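Side-chain contacts in uncharacterized protein YobA (Bacillus subtilis subsp. subtilis str. 168, PDB 4QY7), which is of unknown function but belongs to the DUF3221 family, adopts an OB-fold and is probably made with a signal sequence: residues 41-44 / 49-52; 18-23 / 37-42. All coordinates share one frame; numbering follows the deposited sequence. Where two conformers were deposited one is given.

Contact 1 of 2, residues 41-44 / 49-52; sequences QLMN and NIVI
Apolar packing of the selenomethionine Met43 against Ile50, with Ile52 at its margin, joins the short helix 39-45 to strand 50-54 of the OB-fold sheet. The backbones run nearest at Met43 and Ile50, CA to CA 7.3 Å, and no hydrogen bond links the segments. Ile50 points at the helix and does most of the touching through its CG1 branch: CD1 presses on the backbone, 3.5 Å from Leu42 O and 3.7 Å from Met43 CA. The first bond of the Met43 side chain leads away from the strand, but with CG beside the backbone N (chi1 -65°) and a further bend at chi2 (-68°) the chain swings back. In the conformer given, one of two, its end lies across Ile50 at about a right angle, CE 4.0 Å from Ile50 CG2, and also meets the end of Ile52, CE to CD1 4.2 Å. Pro82 touches both Met43 and Ile50, while Ile22 of the adjacent strand 20-24 also packs against them; Leu42 turns to Val14 and Leu15 of strand 7-16. Only methyl, methylene and selenium groups and the helix backbone meet here, so the attachment rests on shape and burial rather than on hydrogen bonding.

Contact 2 of 2, residues 18-23 / 37-42; sequences NERAIL and LSEGQL
Glu39, in the first turn of helix 39-45, meets strand 20-24 through its carboxylate, which is shared between an apolar and a charged neighbour. Ile22 CD1 lies 3.5 Å from both Glu39 CD and Glu39 OE2, the two side chains crossing at about a right angle. In the Arg20 conformer given, one of two, the other oxygen, Glu39 OE1, sits near the guanidinium plane, at its edge, in a long salt bridge 3.6 Å from Arg20 NH2. That length and the 66° between the guanidinium and carboxylate planes indicate a loose charge pairing, with no hydrogen bond across the segments. Glu39 reaches so far because CG is anti to the backbone N (chi1 -179°) and the chain stays extended at chi2. In the same conformer, Ile22 CG1 lies 3.6 Å above one guanidinium face, offset toward its rim. Ser38, the N-cap, forms a capping box with Gln41 that fixes the helix start from which Glu39 projects: Gln41 N donates to Ser38 OG at 3.0 Å, and Ser38 N to Gln41 OE1 at 2.9 Å, in the carbonyl plane and on a lone pair. Asp17 OD1 accepts from Arg20 N at the start of the strand. Cut back to an alanine, Glu39 would probably leave Arg20 without this acidic mate and take away part of the cover over Ile22 CD1. The nearby Arg20 charge and the helix N-terminus would both be expected to favour an ionised carboxylate.

Overall arrangement
Both contacts seat helix 39-45 on the same mixed sheet, but on two neighbouring strands: contact 1 on 50-54, contact 2 on 20-24. Their centres are about 7 Å apart, and Ile22 ties them together, its CG2 3.7 Å from Ile50 CG2 and, in the Met43 conformer given, its CD1 3.7 Å from Met43 CE. Val51 O and Leu23 N, 2.8 Å apart, probably form a hydrogen bond that pairs the strands beneath. Each contact is partly buried, with two of four touching residues buried in contact 1 and one of three in contact 2. Their chemistry differs: contact 1 is wholly apolar between side chains, whereas contact 2 adds a charged pair of partly exposed residues beside the buried Ile22.

Contact 1 of 2, residues 41-44 / 49-52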
loop_
_atom_site.group_PDB
_atom_site.type_symbol
_atom_site.label_atom_id
_atom_site.label_comp_id
_atom_site.label_asym_id
_atom_site.label_seq_id
_atom_site.Cartn_x
_atom_site.Cartn_y
_atom_site.Cartn_z
ATOM N N GLN A 41 -0.365 15.935 2.987
ATOM C CA GLN A 41 1.066 16.161 3.187
ATOM C C GLN A 41 1.884 14.986 2.694
ATOM O O GLN A 41 2.987 15.193 2.165
ATOM C CB GLN A 41 1.362 16.397 4.659
ATOM C CG GLN A 41 0.940 17.788 5.138
ATOM C CD GLN A 41 1.113 17.942 6.623
ATOM O OE1 GLN A 41 0.683 17.090 7.414
ATOM N NE2 GLN A 41 1.746 19.037 7.050
ATOM N N LEU A 42 1.380 13.745 2.911
ATOM C CA LEU A 42 2.059 12.555 2.390
ATOM C C LEU A 42 2.077 12.588 0.879
ATOM O O LEU A 42 3.110 12.247 0.300
ATOM C CB LEU A 42 1.364 11.254 2.824
ATOM C CG LEU A 42 1.491 10.882 4.283
ATOM C CD1 LEU A 42 0.476 9.846 4.635
ATOM C CD2 LEU A 42 2.908 10.375 4.628
HETATM N N MSE A 43 0.928 13.004 0.245
HETATM C CA MSE A 43 0.839 13.091 -1.222
HETATM C C MSE A 43 1.921 14.028 -1.763
HETATM O O MSE A 43 2.525 13.732 -2.797
HETATM C CB MSE A 43 -0.559 13.556 -1.678
HETATM C CG MSE A 43 -1.679 12.572 -1.338
HETATM SE SE MSE A 43 -1.582 10.937 -2.328
HETATM C CE MSE A 43 -2.333 9.731 -1.072
ATOM N N ASN A 44 2.196 15.130 -1.052
ATOM C CA ASN A 44 3.230 16.093 -1.457
ATOM C C ASN A 44 4.645 15.546 -1.224
ATOM O O ASN A 44 5.459 15.532 -2.147
ATOM C CB ASN A 44 3.054 17.392 -0.684
ATOM C CG ASN A 44 4.053 18.446 -1.066
ATOM O OD1 ASN A 44 4.101 18.871 -2.224
ATOM N ND2 ASN A 44 4.894 18.864 -0.116
ATOM N N ASN A 49 5.902 8.074 -5.044
ATOM C CA ASN A 49 6.405 6.990 -4.194
ATOM C C ASN A 49 5.267 6.536 -3.233
ATOM O O ASN A 49 5.524 6.179 -2.087
ATOM C CB ASN A 49 7.639 7.444 -3.422
ATOM C CG ASN A 49 8.875 7.420 -4.280
ATOM O OD1 ASN A 49 9.332 8.450 -4.769
ATOM N ND2 ASN A 49 9.395 6.229 -4.533
ATOM N N ILE A 50 4.020 6.598 -3.707
ATOM C CA ILE A 50 2.829 6.242 -2.946
ATOM C C ILE A 50 1.996 5.297 -3.760
ATOM O O ILE A 50 1.875 5.471 -4.987
ATOM C CB ILE A 50 1.954 7.487 -2.624
ATOM C CG1 ILE A 50 2.646 8.442 -1.692
ATOM C CG2 ILE A 50 0.551 7.111 -2.054
ATOM C CD1 ILE A 50 2.314 9.785 -2.067
ATOM N N VAL A 51 1.381 4.328 -3.091
ATOM C CA VAL A 51 0.443 3.392 -3.699
ATOM C C VAL A 51 -0.758 3.300 -2.776
ATOM O O VAL A 51 -0.561 3.189 -1.543
ATOM C CB VAL A 51 1.046 1.987 -3.935
ATOM C CG1 VAL A 51 0.041 1.088 -4.663
ATOM C CG2 VAL A 51 2.366 2.073 -4.710
ATOM N N ILE A 52 -1.966 3.293 -3.325
ATOM C CA ILE A 52 -3.164 3.128 -2.526
ATOM C C ILE A 52 -3.620 1.698 -2.762
ATOM O O ILE A 52 -3.795 1.330 -3.909
ATOM C CB ILE A 52 -4.212 4.185 -2.938
ATOM C CG1 ILE A 52 -3.665 5.600 -2.586
ATOM C CG2 ILE A 52 -5.553 3.898 -2.226
ATOM C CD1 ILE A 52 -4.305 6.645 -3.165
#

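Contact 2 of 2, residues 18-23 / 37-42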
loop_
_atom_site.group_PDB
_atom_site.type_symbol
_atom_site.label_atom_id
_atom_site.label_comp_id
_atom_site.label_asym_id
_atom_site.label_seq_id
_atom_site.Cartn_x
_atom_site.Cartn_y
_atom_site.Cartn_z
ATOM N N ASN A 18 -10.648 0.929 7.151
ATOM C CA ASN A 18 -11.276 -0.343 6.800
ATOM C C ASN A 18 -11.292 -0.619 5.304
ATOM O O ASN A 18 -11.314 -1.789 4.935
ATOM C CB ASN A 18 -12.704 -0.418 7.330
ATOM C CG ASN A 18 -12.768 -0.365 8.835
ATOM O OD1 ASN A 18 -12.115 -1.141 9.544
ATOM N ND2 ASN A 18 -13.478 0.601 9.362
ATOM N N GLU A 19 -11.256 0.411 4.437
ATOM C CA GLU A 19 -11.330 0.162 2.991
ATOM C C GLU A 19 -10.021 0.195 2.245
ATOM O O GLU A 19 -9.943 -0.408 1.184
ATOM C CB GLU A 19 -12.246 1.231 2.334
ATOM C CG GLU A 19 -13.694 1.197 2.806
ATOM C CD GLU A 19 -14.380 -0.152 2.672
ATOM O OE1 GLU A 19 -13.992 -0.934 1.772
ATOM O OE2 GLU A 19 -15.294 -0.435 3.480
ATOM N N ARG A 20 -9.022 0.895 2.741
ATOM C CA ARG A 20 -7.778 1.036 1.990
ATOM C C ARG A 20 -6.597 1.278 2.893
ATOM O O ARG A 20 -6.760 1.737 4.025
ATOM C CB ARG A 20 -7.909 2.229 1.019
ATOM C CG ARG A 20 -8.050 3.605 1.703
ATOM C CD ARG A 20 -6.721 4.354 1.811
ATOM N NE ARG A 20 -6.831 5.624 2.535
ATOM C CZ ARG A 20 -6.726 5.805 3.853
ATOM N NH1 ARG A 20 -6.520 4.771 4.667
ATOM N NH2 ARG A 20 -6.836 7.022 4.371
ATOM N N ALA A 21 -5.412 1.075 2.348
ATOM C CA ALA A 21 -4.189 1.438 3.038
ATOM C C ALA A 21 -3.357 2.273 2.085
ATOM O O ALA A 21 -3.422 2.071 0.871
ATOM C CB ALA A 21 -3.419 0.217 3.531
ATOM N N ILE A 22 -2.605 3.230 2.608
ATOM C CA ILE A 22 -1.686 4.042 1.819
ATOM C C ILE A 22 -0.303 3.540 2.114
ATOM O O ILE A 22 0.082 3.501 3.291
ATOM C CB ILE A 22 -1.813 5.541 2.159
ATOM C CG1 ILE A 22 -3.284 5.983 1.907
ATOM C CG2 ILE A 22 -0.762 6.392 1.363
ATOM C CD1 ILE A 22 -3.542 7.403 1.577
ATOM N N LEU A 23 0.422 3.123 1.068
ATOM C CA LEU A 23 1.778 2.612 1.211
ATOM C C LEU A 23 2.785 3.572 0.656
ATOM O O LEU A 23 2.575 4.115 -0.432
ATOM C CB LEU A 23 1.952 1.291 0.458
ATOM C CG LEU A 23 0.923 0.224 0.674
ATOM C CD1 LEU A 23 1.337 -1.055 -0.057
ATOM C CD2 LEU A 23 0.704 -0.042 2.147
ATOM N N LEU A 37 1.772 13.005 9.511
ATOM C CA LEU A 37 1.412 13.811 8.356
ATOM C C LEU A 37 0.019 13.474 7.891
ATOM O O LEU A 37 -0.424 12.319 7.989
ATOM C CB LEU A 37 2.396 13.575 7.199
ATOM C CG LEU A 37 3.840 14.007 7.451
ATOM C CD1 LEU A 37 4.738 13.592 6.303
ATOM C CD2 LEU A 37 3.940 15.509 7.656
ATOM N N SER A 38 -0.666 14.470 7.330
ATOM C CA SER A 38 -1.981 14.233 6.752
ATOM C C SER A 38 -1.823 13.509 5.433
ATOM O O SER A 38 -0.728 13.476 4.853
ATOM C CB SER A 38 -2.716 15.552 6.517
ATOM O OG SER A 38 -2.051 16.291 5.501
ATOM N N GLU A 39 -2.922 12.981 4.910
ATOM C CA GLU A 39 -2.873 12.353 3.605
ATOM C C GLU A 39 -2.377 13.355 2.554
ATOM O O GLU A 39 -1.535 12.993 1.747
ATOM C CB GLU A 39 -4.246 11.798 3.227
ATOM C CG GLU A 39 -4.203 11.117 1.873
ATOM C CD GLU A 39 -5.428 10.305 1.535
ATOM O OE1 GLU A 39 -6.206 9.959 2.453
ATOM O OE2 GLU A 39 -5.560 9.948 0.345
ATOM N N GLY A 40 -2.842 14.611 2.615
ATOM C CA GLY A 40 -2.397 15.652 1.692
ATOM C C GLY A 40 -0.906 15.909 1.767
ATOM O O GLY A 40 -0.238 16.076 0.745
ATOM N N GLN A 41 -0.365 15.935 2.987
ATOM C CA GLN A 41 1.066 16.161 3.187
ATOM C C GLN A 41 1.884 14.986 2.694
ATOM O O GLN A 41 2.987 15.193 2.165
ATOM C CB GLN A 41 1.362 16.397 4.659
ATOM C CG GLN A 41 0.940 17.788 5.138
ATOM C CD GLN A 41 1.113 17.942 6.623
ATOM O OE1 GLN A 41 0.683 17.090 7.414
ATOM N NE2 GLN A 41 1.746 19.037 7.050
ATOM N N LEU A 42 1.380 13.745 2.911
ATOM C CA LEU A 42 2.059 12.555 2.390
ATOM C C LEU A 42 2.077 12.588 0.879
ATOM O O LEU A 42 3.110 12.247 0.300
ATOM C CB LEU A 42 1.364 11.254 2.824
ATOM C CG LEU A 42 1.491 10.882 4.283
ATOM C CD1 LEU A 42 0.476 9.846 4.635
ATOM C CD2 LEU A 42 2.908 10.375 4.628
#